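Local coordinates for endonuclease II (Enterobacteria phage t4, PDB 2WSH), which nicks and cleaves cytosine-containing double-stranded host DNA in a sequence-specific, magnesium-dependent way, so that host nucleotides can be reused for phage DNA synthesis, at residues A12-L25 and L91-Q103. The protein carries 1 engineered substitution. Residues are numbered along the deposited sequence; the frame is centred on the assembly and turned at random.
Sequences ATEYSFIKYTELEL and LKEGSKVEFYARQ
F17 and R102 form the tight end of this contact. CB of R102 lies over one face of the F17 ring, 3.7 Å from its centroid. R102 has CG anti to its backbone N (chi1 165°) and stays extended to NE, which carries the guanidinium past the ring to the carbonyl of Y15. NH1 donates to Y15 O at 2.8 Å, in the guanidinium plane but from above the carbonyl plane. R102 also pairs with E124 and with E112 of a neighbouring subunit. Next along, the Y100 ring carries CA of K19 over one face and has F17 O at its edge.

Strand 18-23 runs antiparallel to strand 97-103 at the margin of the chain's antiparallel sheet, which belongs to the GIY-YIG fold. At Y20 and T21 the register slips by one residue against F99, a classic beta bulge. F99 O takes a 2.8 Å bond from Y20 N and a weak one from T21 N. Past the bulge, L23 CD1 meets the F99 ring edge at CE2, 3.6 Å away, and helix 61-73 packs on F99 through I65.

Beyond Y100 the same face turns polar and opens to solvent at K19, while E98 stays buried. NZ of the extended K19 bridges E98 OE2 (2.8 Å) and E22 OE1 (2.9 Å), using the anti lone pair of each. This probably offsets the closeness of the two carboxylates. At the far end, past the strands, L25 CD1 rests on L91 CB of helix 82-92, 3.8 Å away.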
ATOM      1  N   ALA A  12     -18.477  -0.049  18.047  1.00 29.88           N
ATOM      2  CA  ALA A  12     -18.060  -1.419  17.778  1.00 30.66           C
ATOM      3  C   ALA A  12     -18.505  -1.916  16.402  1.00 43.81           C
ATOM      4  O   ALA A  12     -17.766  -2.630  15.724  1.00 37.56           O
ATOM      5  CB  ALA A  12     -18.568  -2.348  18.870  1.00 36.76           C
ATOM      6  N   THR A  13     -19.711  -1.539  15.990  1.00 40.73           N
ATOM      7  CA  THR A  13     -20.240  -1.990  14.705  1.00 44.19           C
ATOM      8  C   THR A  13     -19.700  -1.161  13.539  1.00 40.30           C
ATOM      9  O   THR A  13     -19.389  -1.697  12.475  1.00 43.07           O
ATOM     10  CB  THR A  13     -21.787  -1.988  14.688  1.00 46.54           C
ATOM     11  OG1 THR A  13     -22.254  -2.449  13.414  1.00 60.49           O
ATOM     12  CG2 THR A  13     -22.333  -0.590  14.949  1.00 43.80           C
ATOM     13  N   GLU A  14     -19.579   0.145  13.748  1.00 43.19           N
ATOM     14  CA  GLU A  14     -19.104   1.047  12.708  1.00 42.04           C
ATOM     15  C   GLU A  14     -17.636   0.794  12.358  1.00 37.75           C
ATOM     16  O   GLU A  14     -17.227   0.955  11.209  1.00 41.20           O
ATOM     17  CB  GLU A  14     -19.306   2.500  13.144  1.00 41.61           C
ATOM     18  CG  GLU A  14     -19.154   3.521  12.033  1.00 41.47           C
ATOM     19  CD  GLU A  14     -19.533   4.923  12.477  1.00 63.09           C
ATOM     20  OE1 GLU A  14     -19.309   5.876  11.701  1.00 62.58           O
ATOM     21  OE2 GLU A  14     -20.056   5.071  13.604  1.00 61.18           O
ATOM     22  N   TYR A  15     -16.850   0.384  13.347  1.00 33.33           N
ATOM     23  CA  TYR A  15     -15.418   0.208  13.142  1.00 35.91           C
ATOM     24  C   TYR A  15     -14.950  -1.214  13.396  1.00 36.07           C
ATOM     25  O   TYR A  15     -13.756  -1.465  13.561  1.00 36.13           O
ATOM     26  CB  TYR A  15     -14.639   1.199  14.004  1.00 31.37           C
ATOM     27  CG  TYR A  15     -14.918   2.624  13.616  1.00 25.07           C
ATOM     28  CD1 TYR A  15     -14.214   3.229  12.584  1.00 30.18           C
ATOM     29  CD2 TYR A  15     -15.905   3.361  14.257  1.00 29.71           C
ATOM     30  CE1 TYR A  15     -14.472   4.529  12.210  1.00 37.04           C
ATOM     31  CE2 TYR A  15     -16.169   4.665  13.889  1.00 28.81           C
ATOM     32  CZ  TYR A  15     -15.451   5.243  12.864  1.00 36.34           C
ATOM     33  OH  TYR A  15     -15.704   6.541  12.488  1.00 41.33           O
ATOM     34  N   SER A  16     -15.900  -2.139  13.423  1.00 33.40           N
ATOM     35  CA  SER A  16     -15.592  -3.554  13.578  1.00 29.37           C
ATOM     36  C   SER A  16     -14.723  -3.838  14.798  1.00 30.65           C
ATOM     37  O   SER A  16     -13.736  -4.566  14.714  1.00 30.48           O
ATOM     38  CB  SER A  16     -14.935  -4.105  12.311  1.00 34.06           C
ATOM     39  OG  SER A  16     -15.866  -4.152  11.241  1.00 40.48           O
ATOM     40  N   PHE A  17     -15.090  -3.257  15.934  1.00 32.60           N
ATOM     41  CA  PHE A  17     -14.478  -3.648  17.193  1.00 27.71           C
ATOM     42  C   PHE A  17     -15.201  -4.882  17.704  1.00 22.99           C
ATOM     43  O   PHE A  17     -16.425  -4.903  17.790  1.00 29.78           O
ATOM     44  CB  PHE A  17     -14.566  -2.522  18.225  1.00 28.13           C
ATOM     45  CG  PHE A  17     -13.503  -1.470  18.072  1.00 21.73           C
ATOM     46  CD1 PHE A  17     -12.276  -1.610  18.703  1.00 24.12           C
ATOM     47  CD2 PHE A  17     -13.735  -0.335  17.312  1.00 26.79           C
ATOM     48  CE1 PHE A  17     -11.297  -0.642  18.569  1.00 19.36           C
ATOM     49  CE2 PHE A  17     -12.759   0.638  17.172  1.00 22.32           C
ATOM     50  CZ  PHE A  17     -11.540   0.483  17.801  1.00 22.69           C
ATOM     51  N   ILE A  18     -14.440  -5.917  18.023  1.00 30.35           N
ATOM     52  CA  ILE A  18     -15.014  -7.136  18.562  1.00 29.30           C
ATOM     53  C   ILE A  18     -14.637  -7.256  20.034  1.00 31.80           C
ATOM     54  O   ILE A  18     -13.478  -7.061  20.401  1.00 29.40           O
ATOM     55  CB  ILE A  18     -14.538  -8.360  17.773  1.00 28.68           C
ATOM     56  CG1 ILE A  18     -15.104  -8.309  16.352  1.00 29.53           C
ATOM     57  CG2 ILE A  18     -14.955  -9.648  18.467  1.00 37.76           C
ATOM     58  CD1 ILE A  18     -14.412  -9.231  15.389  1.00 33.84           C
ATOM     59  N   LYS A  19     -15.619  -7.552  20.878  1.00 24.36           N
ATOM     60  CA  LYS A  19     -15.365  -7.681  22.307  1.00 29.25           C
ATOM     61  C   LYS A  19     -14.352  -8.779  22.572  1.00 35.03           C
ATOM     62  O   LYS A  19     -14.506  -9.911  22.113  1.00 30.03           O
ATOM     63  CB  LYS A  19     -16.650  -7.953  23.087  1.00 36.12           C
ATOM     64  CG  LYS A  19     -16.388  -8.369  24.525  1.00 31.21           C
ATOM     65  CD  LYS A  19     -17.604  -8.173  25.408  1.00 48.18           C
ATOM     66  CE  LYS A  19     -17.304  -8.616  26.830  1.00 46.54           C
ATOM     67  NZ  LYS A  19     -18.456  -8.397  27.745  1.00 49.31           N
ATOM     68  N   TYR A  20     -13.312  -8.435  23.317  1.00 21.84           N
ATOM     69  CA  TYR A  20     -12.229  -9.362  23.582  1.00 24.62           C
ATOM     70  C   TYR A  20     -12.409 -10.002  24.948  1.00 29.72           C
ATOM     71  O   TYR A  20     -12.417 -11.222  25.068  1.00 29.76           O
ATOM     72  CB  TYR A  20     -10.884  -8.640  23.493  1.00 30.50           C
ATOM     73  CG  TYR A  20      -9.689  -9.522  23.777  1.00 29.37           C
ATOM     74  CD1 TYR A  20      -9.339 -10.557  22.920  1.00 28.14           C
ATOM     75  CD2 TYR A  20      -8.903  -9.310  24.901  1.00 32.94           C
ATOM     76  CE1 TYR A  20      -8.242 -11.362  23.183  1.00 35.59           C
ATOM     77  CE2 TYR A  20      -7.809 -10.108  25.172  1.00 28.18           C
ATOM     78  CZ  TYR A  20      -7.480 -11.129  24.309  1.00 37.08           C
ATOM     79  OH  TYR A  20      -6.385 -11.915  24.584  1.00 34.56           O
ATOM     80  N   THR A  21     -12.556  -9.181  25.980  1.00 31.46           N
ATOM     81  CA  THR A  21     -12.799  -9.708  27.316  1.00 29.37           C
ATOM     82  C   THR A  21     -13.402  -8.672  28.250  1.00 29.58           C
ATOM     83  O   THR A  21     -13.517  -7.493  27.912  1.00 29.30           O
ATOM     84  CB  THR A  21     -11.514 -10.282  27.958  1.00 35.83           C
ATOM     85  OG1 THR A  21     -11.856 -11.012  29.143  1.00 29.26           O
ATOM     86  CG2 THR A  21     -10.547  -9.163  28.326  1.00 33.28           C
ATOM     87  N   GLU A  22     -13.791  -9.135  29.430  1.00 29.81           N
ATOM     88  CA  GLU A  22     -14.354  -8.279  30.459  1.00 23.15           C
ATOM     89  C   GLU A  22     -13.568  -8.520  31.739  1.00 37.87           C
ATOM     90  O   GLU A  22     -13.099  -9.631  31.979  1.00 41.77           O
ATOM     91  CB  GLU A  22     -15.831  -8.618  30.658  1.00 33.12           C
ATOM     92  CG  GLU A  22     -16.515  -7.895  31.803  1.00 42.76           C
ATOM     93  CD  GLU A  22     -18.026  -8.063  31.766  1.00 45.83           C
ATOM     94  OE1 GLU A  22     -18.559  -8.394  30.688  1.00 45.98           O
ATOM     95  OE2 GLU A  22     -18.681  -7.858  32.809  1.00 49.81           O
ATOM     96  N   LEU A  23     -13.397  -7.479  32.547  1.00 30.83           N
ATOM     97  CA  LEU A  23     -12.728  -7.632  33.833  1.00 38.52           C
ATOM     98  C   LEU A  23     -13.762  -7.698  34.950  1.00 45.78           C
ATOM     99  O   LEU A  23     -14.779  -7.008  34.901  1.00 49.59           O
ATOM    100  CB  LEU A  23     -11.751  -6.482  34.084  1.00 33.11           C
ATOM    101  CG  LEU A  23     -10.580  -6.354  33.112  1.00 33.25           C
ATOM    102  CD1 LEU A  23      -9.633  -5.265  33.576  1.00 31.96           C
ATOM    103  CD2 LEU A  23      -9.848  -7.678  32.981  1.00 36.16           C
ATOM    104  N   GLU A  24     -13.503  -8.526  35.955  1.00 48.89           N
ATOM    105  CA  GLU A  24     -14.445  -8.692  37.054  1.00 52.67           C
ATOM    106  C   GLU A  24     -13.757  -9.049  38.369  1.00 48.91           C
ATOM    107  O   GLU A  24     -12.846  -9.877  38.404  1.00 47.18           O
ATOM    108  CB  GLU A  24     -15.504  -9.737  36.693  1.00 54.97           C
ATOM    109  CG  GLU A  24     -14.954 -10.959  35.974  1.00 55.01           C
ATOM    110  CD  GLU A  24     -16.007 -11.661  35.137  1.00 69.74           C
ATOM    111  OE1 GLU A  24     -17.094 -11.076  34.936  1.00 70.90           O
ATOM    112  OE2 GLU A  24     -15.747 -12.794  34.677  1.00 74.62           O
ATOM    113  N   LEU A  25     -14.198  -8.404  39.444  1.00 50.64           N
ATOM    114  CA  LEU A  25     -13.665  -8.655  40.777  1.00 46.03           C
ATOM    115  C   LEU A  25     -14.314  -9.895  41.381  1.00 52.59           C
ATOM    116  O   LEU A  25     -15.494 -10.155  41.153  1.00 55.08           O
ATOM    117  CB  LEU A  25     -13.919  -7.452  41.684  1.00 42.14           C
ATOM    118  CG  LEU A  25     -13.234  -6.132  41.326  1.00 50.55           C
ATOM    119  CD1 LEU A  25     -13.761  -5.007  42.204  1.00 41.32           C
ATOM    120  CD2 LEU A  25     -11.723  -6.250  41.454  1.00 34.43           C
ATOM    121  N   LEU A  91     -13.987  -0.564  38.612  1.00 27.11           N
ATOM    122  CA  LEU A  91     -14.338  -1.864  39.166  1.00 25.84           C
ATOM    123  C   LEU A  91     -14.932  -1.716  40.563  1.00 36.27           C
ATOM    124  O   LEU A  91     -15.969  -2.301  40.872  1.00 39.33           O
ATOM    125  CB  LEU A  91     -13.107  -2.770  39.217  1.00 29.61           C
ATOM    126  CG  LEU A  91     -12.611  -3.304  37.872  1.00 32.59           C
ATOM    127  CD1 LEU A  91     -11.250  -3.952  38.027  1.00 29.12           C
ATOM    128  CD2 LEU A  91     -13.607  -4.285  37.284  1.00 35.59           C
ATOM    129  N   LYS A  92     -14.268  -0.930  41.405  1.00 35.40           N
ATOM    130  CA  LYS A  92     -14.734  -0.712  42.771  1.00 33.67           C
ATOM    131  C   LYS A  92     -16.107  -0.052  42.807  1.00 41.00           C
ATOM    132  O   LYS A  92     -16.976  -0.456  43.578  1.00 46.62           O
ATOM    133  CB  LYS A  92     -13.720   0.113  43.560  1.00 27.57           C
ATOM    134  CG  LYS A  92     -12.532  -0.692  44.065  1.00 38.04           C
ATOM    135  CD  LYS A  92     -11.644   0.145  44.974  1.00 41.73           C
ATOM    136  CE  LYS A  92     -10.999   1.296  44.214  1.00 36.30           C
ATOM    137  NZ  LYS A  92     -10.188   2.167  45.105  1.00 45.20           N
ATOM    138  N   GLU A  93     -16.303   0.959  41.965  1.00 40.42           N
ATOM    139  CA  GLU A  93     -17.599   1.623  41.858  1.00 36.44           C
ATOM    140  C   GLU A  93     -18.653   0.674  41.289  1.00 36.95           C
ATOM    141  O   GLU A  93     -19.800   1.062  41.068  1.00 39.80           O
ATOM    142  CB  GLU A  93     -17.488   2.895  41.010  1.00 34.03           C
ATOM    143  CG  GLU A  93     -16.874   4.073  41.758  1.00 42.86           C
ATOM    144  CD  GLU A  93     -16.328   5.145  40.833  1.00 47.98           C
ATOM    145  OE1 GLU A  93     -16.169   4.869  39.626  1.00 49.41           O
ATOM    146  OE2 GLU A  93     -16.050   6.265  41.314  1.00 37.54           O
ATOM    147  N   GLY A  94     -18.251  -0.572  41.056  1.00 37.00           N
ATOM    148  CA  GLY A  94     -19.156  -1.609  40.589  1.00 33.36           C
ATOM    149  C   GLY A  94     -19.510  -1.526  39.115  1.00 47.05           C
ATOM    150  O   GLY A  94     -20.497  -2.113  38.672  1.00 38.49           O
ATOM    151  N   SER A  95     -18.701  -0.801  38.349  1.00 37.42           N
ATOM    152  CA  SER A  95     -18.963  -0.604  36.927  1.00 33.28           C
ATOM    153  C   SER A  95     -18.508  -1.792  36.087  1.00 35.73           C
ATOM    154  O   SER A  95     -17.735  -2.631  36.548  1.00 31.23           O
ATOM    155  CB  SER A  95     -18.278   0.670  36.437  1.00 29.35           C
ATOM    156  OG  SER A  95     -18.796   1.807  37.103  1.00 33.33           O
ATOM    157  N   LYS A  96     -18.996  -1.855  34.851  1.00 29.83           N
ATOM    158  CA  LYS A  96     -18.595  -2.901  33.917  1.00 33.23           C
ATOM    159  C   LYS A  96     -17.403  -2.431  33.091  1.00 23.22           C
ATOM    160  O   LYS A  96     -17.443  -1.351  32.511  1.00 24.53           O
ATOM    161  CB  LYS A  96     -19.751  -3.251  32.984  1.00 30.30           C
ATOM    162  CG  LYS A  96     -19.512  -4.505  32.157  1.00 40.64           C
ATOM    163  CD  LYS A  96     -20.242  -4.440  30.827  1.00 48.00           C
ATOM    164  CE  LYS A  96     -21.649  -3.893  30.991  1.00 53.27           C
ATOM    165  NZ  LYS A  96     -22.273  -3.557  29.678  1.00 61.06           N
ATOM    166  N   VAL A  97     -16.353  -3.246  33.029  1.00 25.32           N
ATOM    167  CA  VAL A  97     -15.125  -2.868  32.330  1.00 26.74           C
ATOM    168  C   VAL A  97     -14.819  -3.839  31.197  1.00 23.28           C
ATOM    169  O   VAL A  97     -14.513  -5.010  31.437  1.00 27.78           O
ATOM    170  CB  VAL A  97     -13.913  -2.840  33.285  1.00 25.54           C
ATOM    171  CG1 VAL A  97     -12.639  -2.495  32.517  1.00 20.72           C
ATOM    172  CG2 VAL A  97     -14.146  -1.860  34.426  1.00 27.85           C
ATOM    173  N   GLU A  98     -14.887  -3.345  29.965  1.00 20.10           N
ATOM    174  CA  GLU A  98     -14.721  -4.197  28.795  1.00 26.30           C
ATOM    175  C   GLU A  98     -13.578  -3.749  27.896  1.00 18.99           C
ATOM    176  O   GLU A  98     -13.296  -2.558  27.771  1.00 25.50           O
ATOM    177  CB  GLU A  98     -16.018  -4.234  27.981  1.00 27.09           C
ATOM    178  CG  GLU A  98     -17.205  -4.808  28.733  1.00 35.02           C
ATOM    179  CD  GLU A  98     -18.499  -4.677  27.953  1.00 42.22           C
ATOM    180  OE1 GLU A  98     -18.885  -3.535  27.625  1.00 39.15           O
ATOM    181  OE2 GLU A  98     -19.132  -5.715  27.673  1.00 41.31           O
ATOM    182  N   PHE A  99     -12.921  -4.722  27.279  1.00 17.66           N
ATOM    183  CA  PHE A  99     -11.920  -4.459  26.261  1.00 17.24           C
ATOM    184  C   PHE A  99     -12.416  -4.957  24.911  1.00 22.17           C
ATOM    185  O   PHE A  99     -12.873  -6.095  24.794  1.00 22.78           O
ATOM    186  CB  PHE A  99     -10.611  -5.165  26.612  1.00 18.58           C
ATOM    187  CG  PHE A  99      -9.869  -4.531  27.748  1.00 20.07           C
ATOM    188  CD1 PHE A  99      -8.838  -3.643  27.505  1.00 20.32           C
ATOM    189  CD2 PHE A  99     -10.206  -4.819  29.060  1.00 24.81           C
ATOM    190  CE1 PHE A  99      -8.150  -3.055  28.551  1.00 27.81           C
ATOM    191  CE2 PHE A  99      -9.525  -4.231  30.108  1.00 26.14           C
ATOM    192  CZ  PHE A  99      -8.497  -3.348  29.852  1.00 20.58           C
ATOM    193  N   TYR A 100     -12.329  -4.096  23.902  1.00 21.82           N
ATOM    194  CA  TYR A 100     -12.619  -4.473  22.525  1.00 26.60           C
ATOM    195  C   TYR A 100     -11.334  -4.427  21.709  1.00 25.83           C
ATOM    196  O   TYR A 100     -10.404  -3.697  22.045  1.00 23.16           O
ATOM    197  CB  TYR A 100     -13.631  -3.512  21.908  1.00 20.30           C
ATOM    198  CG  TYR A 100     -15.047  -3.679  22.407  1.00 33.30           C
ATOM    199  CD1 TYR A 100     -16.038  -4.195  21.579  1.00 29.03           C
ATOM    200  CD2 TYR A 100     -15.399  -3.312  23.700  1.00 30.20           C
ATOM    201  CE1 TYR A 100     -17.338  -4.344  22.025  1.00 31.68           C
ATOM    202  CE2 TYR A 100     -16.695  -3.459  24.156  1.00 31.83           C
ATOM    203  CZ  TYR A 100     -17.660  -3.975  23.314  1.00 34.92           C
ATOM    204  OH  TYR A 100     -18.953  -4.123  23.761  1.00 34.53           O
ATOM    205  N   ALA A 101     -11.284  -5.196  20.628  1.00 17.00           N
ATOM    206  CA  ALA A 101     -10.116  -5.195  19.757  1.00 17.43           C
ATOM    207  C   ALA A 101     -10.510  -5.000  18.302  1.00 26.75           C
ATOM    208  O   ALA A 101     -11.473  -5.600  17.828  1.00 23.79           O
ATOM    209  CB  ALA A 101      -9.334  -6.482  19.922  1.00 21.44           C
ATOM    210  N   ARG A 102      -9.754  -4.161  17.599  1.00 23.54           N
ATOM    211  CA  ARG A 102      -9.923  -3.979  16.163  1.00 24.11           C
ATOM    212  C   ARG A 102      -8.660  -4.441  15.450  1.00 25.83           C
ATOM    213  O   ARG A 102      -7.598  -3.841  15.604  1.00 26.24           O
ATOM    214  CB  ARG A 102     -10.221  -2.519  15.829  1.00 20.65           C
ATOM    215  CG  ARG A 102     -10.065  -2.174  14.352  1.00 29.98           C
ATOM    216  CD  ARG A 102     -10.421  -0.713  14.079  1.00 28.22           C
ATOM    217  NE  ARG A 102      -9.930  -0.259  12.779  1.00 28.18           N
ATOM    218  CZ  ARG A 102     -10.649  -0.256  11.660  1.00 36.48           C
ATOM    219  NH1 ARG A 102     -11.908  -0.673  11.670  1.00 30.52           N
ATOM    220  NH2 ARG A 102     -10.107   0.174  10.529  1.00 32.25           N
ATOM    221  N   GLN A 103      -8.771  -5.521  14.685  1.00 21.18           N
ATOM    222  CA  GLN A 103      -7.594  -6.123  14.060  1.00 27.87           C
ATOM    223  C   GLN A 103      -6.980  -5.216  13.005  1.00 25.55           C
ATOM    224  O   GLN A 103      -7.659  -4.774  12.079  1.00 27.16           O
ATOM    225  CB  GLN A 103      -7.935  -7.482  13.449  1.00 21.48           C
ATOM    226  CG  GLN A 103      -6.720  -8.237  12.911  1.00 24.51           C
ATOM    227  CD  GLN A 103      -5.726  -8.610  13.996  1.00 31.73           C
ATOM    228  OE1 GLN A 103      -6.039  -9.378  14.905  1.00 36.95           O
ATOM    229  NE2 GLN A 103      -4.514  -8.076  13.897  1.00 26.87           N
TER
HETATM  230  O   HOH W   1     -16.863  -5.630  34.433  1.00 35.70           O